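Local coordinates for putative tetR-family transcriptional regulatory protein (Streptomyces coelicolor, PDB 2DG8) that probably binds operator DNA through an N-terminal helix-turn-helix domain and regulates transcription, as a dimeric member of the TetR family, at residues 12-17 against 44-49; 19-24 against 36-41. One frame throughout, in Å; residues are numbered along the deposited sequence.

Contact 1: 12-17 against 44-49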
loop_
_atom_site.group_PDB
_atom_site.type_symbol
_atom_site.label_atom_id
_atom_site.label_comp_id
_atom_site.label_asym_id
_atom_site.label_seq_id
_atom_site.Cartn_x
_atom_site.Cartn_y
_atom_site.Cartn_z
ATOM N N GLU A 12 24.004 9.470 -10.410
ATOM C CA GLU A 12 22.629 9.246 -10.855
ATOM C C GLU A 12 22.444 7.788 -11.265
ATOM O O GLU A 12 21.402 7.180 -11.006
ATOM C CB GLU A 12 22.294 10.136 -12.063
ATOM C CG GLU A 12 22.447 11.645 -11.837
ATOM C CD GLU A 12 21.976 12.468 -13.038
ATOM O OE1 GLU A 12 22.024 13.715 -12.965
ATOM O OE2 GLU A 12 21.559 11.872 -14.055
ATOM N N ARG A 13 23.458 7.231 -11.917
ATOM C CA ARG A 13 23.385 5.850 -12.371
ATOM C C ARG A 13 23.335 4.908 -11.183
ATOM O O ARG A 13 22.694 3.858 -11.234
ATOM C CB ARG A 13 24.589 5.508 -13.249
ATOM C CG ARG A 13 24.235 4.664 -14.461
ATOM C CD ARG A 13 25.465 4.399 -15.310
ATOM N NE ARG A 13 26.153 5.640 -15.650
ATOM C CZ ARG A 13 27.450 5.848 -15.450
ATOM N NH1 ARG A 13 28.000 7.007 -15.788
ATOM N NH2 ARG A 13 28.196 4.895 -14.906
ATOM N N ILE A 14 24.013 5.284 -10.109
ATOM C CA ILE A 14 24.018 4.448 -8.925
ATOM C C ILE A 14 22.611 4.409 -8.340
ATOM O O ILE A 14 22.123 3.343 -7.962
ATOM C CB ILE A 14 25.026 4.969 -7.878
ATOM C CG1 ILE A 14 26.452 4.717 -8.386
ATOM C CG2 ILE A 14 24.798 4.273 -6.535
ATOM C CD1 ILE A 14 27.553 5.366 -7.558
ATOM N N LEU A 15 21.958 5.569 -8.293
ATOM C CA LEU A 15 20.604 5.659 -7.757
ATOM C C LEU A 15 19.627 4.816 -8.567
ATOM O O LEU A 15 18.804 4.089 -8.005
ATOM C CB LEU A 15 20.141 7.114 -7.733
ATOM C CG LEU A 15 20.846 7.993 -6.692
ATOM C CD1 LEU A 15 20.370 9.421 -6.829
ATOM C CD2 LEU A 15 20.561 7.467 -5.286
ATOM N N ALA A 16 19.737 4.901 -9.888
ATOM C CA ALA A 16 18.869 4.139 -10.778
ATOM C C ALA A 16 19.054 2.633 -10.583
ATOM O O ALA A 16 18.079 1.888 -10.515
ATOM C CB ALA A 16 19.151 4.517 -12.230
ATOM N N ALA A 17 20.306 2.194 -10.494
ATOM C CA ALA A 17 20.620 0.779 -10.315
ATOM C C ALA A 17 20.065 0.280 -8.984
ATOM O O ALA A 17 19.653 -0.881 -8.857
ATOM C CB ALA A 17 22.131 0.576 -10.368
ATOM N N GLY A 44 34.225 0.983 -5.276
ATOM C CA GLY A 44 34.592 2.150 -4.494
ATOM C C GLY A 44 33.710 3.371 -4.721
ATOM O O GLY A 44 33.603 4.229 -3.842
ATOM N N SER A 45 33.076 3.456 -5.890
ATOM C CA SER A 45 32.213 4.590 -6.207
ATOM C C SER A 45 31.023 4.686 -5.259
ATOM O O SER A 45 30.469 5.766 -5.067
ATOM C CB SER A 45 31.689 4.488 -7.639
ATOM O OG SER A 45 32.742 4.417 -8.569
ATOM N N MET A 46 30.627 3.559 -4.675
ATOM C CA MET A 46 29.492 3.543 -3.760
ATOM C C MET A 46 29.748 4.443 -2.551
ATOM O O MET A 46 28.967 5.349 -2.264
ATOM C CB MET A 46 29.197 2.108 -3.292
ATOM C CG MET A 46 28.699 1.162 -4.393
ATOM S SD MET A 46 27.163 1.721 -5.205
ATOM C CE MET A 46 27.770 2.335 -6.649
ATOM N N THR A 47 30.851 4.196 -1.852
ATOM C CA THR A 47 31.201 4.978 -0.670
ATOM C C THR A 47 31.834 6.335 -1.001
ATOM O O THR A 47 32.021 7.178 -0.128
ATOM C CB THR A 47 32.143 4.178 0.240
ATOM O OG1 THR A 47 33.261 3.711 -0.524
ATOM C CG2 THR A 47 31.406 2.994 0.836
ATOM N N TYR A 48 32.173 6.547 -2.262
ATOM C CA TYR A 48 32.736 7.827 -2.654
ATOM C C TYR A 48 31.594 8.850 -2.686
ATOM O O TYR A 48 31.741 9.998 -2.243
ATOM C CB TYR A 48 33.364 7.736 -4.049
ATOM C CG TYR A 48 33.923 9.059 -4.536
ATOM C CD1 TYR A 48 35.277 9.360 -4.394
ATOM C CD2 TYR A 48 33.085 10.033 -5.080
ATOM C CE1 TYR A 48 35.785 10.597 -4.775
ATOM C CE2 TYR A 48 33.580 11.277 -5.465
ATOM C CZ TYR A 48 34.932 11.549 -5.306
ATOM O OH TYR A 48 35.415 12.779 -5.668
ATOM N N HIS A 49 30.450 8.408 -3.207
ATOM C CA HIS A 49 29.270 9.256 -3.366
ATOM C C HIS A 49 28.243 9.214 -2.250
ATOM O O HIS A 49 27.470 10.152 -2.093
ATOM C CB HIS A 49 28.554 8.892 -4.671
ATOM C CG HIS A 49 29.346 9.196 -5.899
ATOM N ND1 HIS A 49 29.476 10.474 -6.400
ATOM C CD2 HIS A 49 30.074 8.395 -6.713
ATOM C CE1 HIS A 49 30.247 10.446 -7.473
ATOM N NE2 HIS A 49 30.624 9.197 -7.684
#
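The three-helix DNA-binding domain of a TetR-family regulator packs its first helix here, through Ile-14, against Met-46 and its neighbours on helix 44-49. This is the second helix of the helix-turn-helix and, as in relatives, probably the recognition helix. The two segments cross at -108°, with axes 11.0 Å apart. Ile-14 carries most of the contact, touching Ser-45, Met-46 and His-49. Its CG1 branch lies anti to the carbonyl carbon (chi1 -71°) and continues extended, which carries CD1 to helix 44-49. There CD1 lies 4.2 Å from CB of Ser-45 and 4.0 Å from CD2 of His-49, reaching that ring obliquely. The other branch, CG2, meets the sulfur of Met-46, with CG2 to SD at 3.7 Å. Bends at chi2 and chi3 run Met-46 alongside Ile-14, the two chains pointing opposite ways. The contact is van der Waals packing, mostly aliphatic, with the His-49 ring at its side. With an alanine here in place of Ile-14, the Met-46 thioether would probably face a gap and the His-49 ring would lose this neighbour. Phe-50 of the following loop touches Ile-14 and Leu-15, helix 32-39 packs on Met-46, and helix 53-77 lies on Leu-15 and Ala-16.

Contact 2: 19-24 against 36-41; sequences LDLIAE and AQRAGV
Arg-38 reaches across from helix 32-39, the first helix of the helix-turn-helix, to Leu-21 and Glu-24 on helix 10-25. Its chain is extended from CG to NE and runs nearly perpendicular to the Leu-21 side chain. One face of the guanidinium lies over the backbone there, with CA of Leu-21 3.8 Å from CZ of Arg-38. Leu-21 has CG anti to its own N (chi1 -177°), and its CD2 sits 3.4 Å from NE of Arg-38. Glu-24 points back at the arginine and meets the guanidinium edge in a salt bridge. The weaker of its two bonds runs from NH2 of Arg-38 to OE1 of Glu-24 at 3.3 Å. CB of Asp-20 lies 3.7 Å from NH1 of Arg-38. Further out, Glu-25 takes NH2 of Arg-38 in another salt bridge, so two acidic residues share this arginine. Asp-20 turns its OD2 to Arg-102 of helix 101-116 instead. Helix 32-39 closes in a Schellman motif, with Gly-40 at positive phi. Arg-116 of the second subunit binds the carbonyls of Ile-22 and Ala-23. The NH1 to OE2 bond from Arg-38 to Glu-24 is 3.0 Å long; it lies near the guanidinium plane but meets the oxygen 61° out of the carboxylate plane.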
loop_
_atom_site.group_PDB
_atom_site.type_symbol
_atom_site.label_atom_id
_atom_site.label_comp_id
_atom_site.label_asym_id
_atom_site.label_seq_id
_atom_site.Cartn_x
_atom_site.Cartn_y
_atom_site.Cartn_z
ATOM N N LEU A 19 17.355 1.412 -7.553
ATOM C CA LEU A 19 15.915 1.301 -7.783
ATOM C C LEU A 19 15.625 0.016 -8.561
ATOM O O LEU A 19 14.717 -0.728 -8.208
ATOM C CB LEU A 19 15.422 2.531 -8.560
ATOM C CG LEU A 19 14.508 3.553 -7.867
ATOM C CD1 LEU A 19 14.561 3.456 -6.349
ATOM C CD2 LEU A 19 14.904 4.936 -8.350
ATOM N N ASP A 20 16.399 -0.238 -9.616
ATOM C CA ASP A 20 16.245 -1.453 -10.412
ATOM C C ASP A 20 16.362 -2.660 -9.475
ATOM O O ASP A 20 15.517 -3.554 -9.487
ATOM C CB ASP A 20 17.354 -1.559 -11.472
ATOM C CG ASP A 20 17.191 -0.569 -12.615
ATOM O OD1 ASP A 20 18.155 -0.420 -13.400
ATOM O OD2 ASP A 20 16.110 0.051 -12.742
ATOM N N LEU A 21 17.430 -2.678 -8.677
ATOM C CA LEU A 21 17.686 -3.761 -7.736
ATOM C C LEU A 21 16.512 -3.992 -6.783
ATOM O O LEU A 21 16.037 -5.115 -6.644
ATOM C CB LEU A 21 18.968 -3.463 -6.941
ATOM C CG LEU A 21 19.508 -4.484 -5.926
ATOM C CD1 LEU A 21 18.608 -4.533 -4.698
ATOM C CD2 LEU A 21 19.603 -5.860 -6.584
ATOM N N ILE A 22 16.041 -2.935 -6.129
ATOM C CA ILE A 22 14.924 -3.077 -5.196
ATOM C C ILE A 22 13.680 -3.611 -5.913
ATOM O O ILE A 22 13.023 -4.539 -5.431
ATOM C CB ILE A 22 14.591 -1.723 -4.505
ATOM C CG1 ILE A 22 15.755 -1.303 -3.600
ATOM C CG2 ILE A 22 13.309 -1.840 -3.673
ATOM C CD1 ILE A 22 15.573 0.063 -2.964
ATOM N N ALA A 23 13.369 -3.037 -7.073
ATOM C CA ALA A 23 12.198 -3.466 -7.842
ATOM C C ALA A 23 12.268 -4.949 -8.219
ATOM O O ALA A 23 11.295 -5.678 -8.079
ATOM C CB ALA A 23 12.065 -2.622 -9.098
ATOM N N GLU A 24 13.427 -5.387 -8.692
ATOM C CA GLU A 24 13.614 -6.770 -9.112
ATOM C C GLU A 24 13.825 -7.806 -8.012
ATOM O O GLU A 24 13.164 -8.845 -8.007
ATOM C CB GLU A 24 14.785 -6.857 -10.092
ATOM C CG GLU A 24 14.564 -6.134 -11.415
ATOM C CD GLU A 24 15.817 -6.115 -12.287
ATOM O OE1 GLU A 24 16.419 -7.193 -12.501
ATOM O OE2 GLU A 24 16.195 -5.024 -12.762
ATOM N N ALA A 36 26.812 -1.646 -7.518
ATOM C CA ALA A 36 27.940 -1.204 -8.331
ATOM C C ALA A 36 27.948 -1.963 -9.656
ATOM O O ALA A 36 28.126 -1.370 -10.722
ATOM C CB ALA A 36 29.261 -1.423 -7.582
ATOM N N GLN A 37 27.742 -3.275 -9.588
ATOM C CA GLN A 37 27.712 -4.100 -10.794
ATOM C C GLN A 37 26.623 -3.664 -11.774
ATOM O O GLN A 37 26.867 -3.557 -12.983
ATOM C CB GLN A 37 27.494 -5.568 -10.429
ATOM C CG GLN A 37 27.376 -6.497 -11.639
ATOM C CD GLN A 37 28.579 -6.408 -12.570
ATOM O OE1 GLN A 37 29.726 -6.422 -12.122
ATOM N NE2 GLN A 37 28.319 -6.332 -13.872
ATOM N N ARG A 38 25.419 -3.418 -11.259
ATOM C CA ARG A 38 24.310 -2.996 -12.110
ATOM C C ARG A 38 24.553 -1.603 -12.699
ATOM O O ARG A 38 24.184 -1.324 -13.837
ATOM C CB ARG A 38 23.003 -2.981 -11.315
ATOM C CG ARG A 38 22.448 -4.343 -10.960
ATOM C CD ARG A 38 21.252 -4.189 -10.032
ATOM N NE ARG A 38 20.533 -5.443 -9.826
ATOM C CZ ARG A 38 19.424 -5.786 -10.474
ATOM N NH1 ARG A 38 18.899 -4.964 -11.375
ATOM N NH2 ARG A 38 18.837 -6.949 -10.219
ATOM N N ALA A 39 25.162 -0.725 -11.912
ATOM C CA ALA A 39 25.445 0.628 -12.371
ATOM C C ALA A 39 26.692 0.629 -13.244
ATOM O O ALA A 39 27.013 1.630 -13.891
ATOM C CB ALA A 39 25.650 1.555 -11.174
ATOM N N GLY A 40 27.395 -0.498 -13.264
ATOM C CA GLY A 40 28.608 -0.572 -14.057
ATOM C C GLY A 40 29.590 0.493 -13.611
ATOM O O GLY A 40 30.037 1.315 -14.409
ATOM N N VAL A 41 29.896 0.496 -12.317
ATOM C CA VAL A 41 30.837 1.447 -11.735
ATOM C C VAL A 41 31.661 0.689 -10.705
ATOM O O VAL A 41 31.180 -0.264 -10.096
ATOM C CB VAL A 41 30.111 2.627 -11.019
ATOM C CG1 VAL A 41 29.076 3.240 -11.942
ATOM C CG2 VAL A 41 29.451 2.144 -9.721
#

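How the contacts relate
Both contacts hold helix 10-25 to the helix-turn-helix, one helix each. Contact 1 takes helix 44-49 and contact 2 takes helix 32-39; the segments of contact 2 lie in sequence between those of contact 1. Their centres are about 9 Å apart. Contact 1 is buried and mainly apolar. Contact 2 is only partly buried, and its polar end is a salt bridge toward the surface. The two touch directly. CB of Ala-17 is 3.6 Å from N of Ala-39, and Arg-13 touches Val-41 with NH2 and Ala-39 with CD. The second subunit reaches the helix 10-25 side of contact 2 but does not touch contact 1.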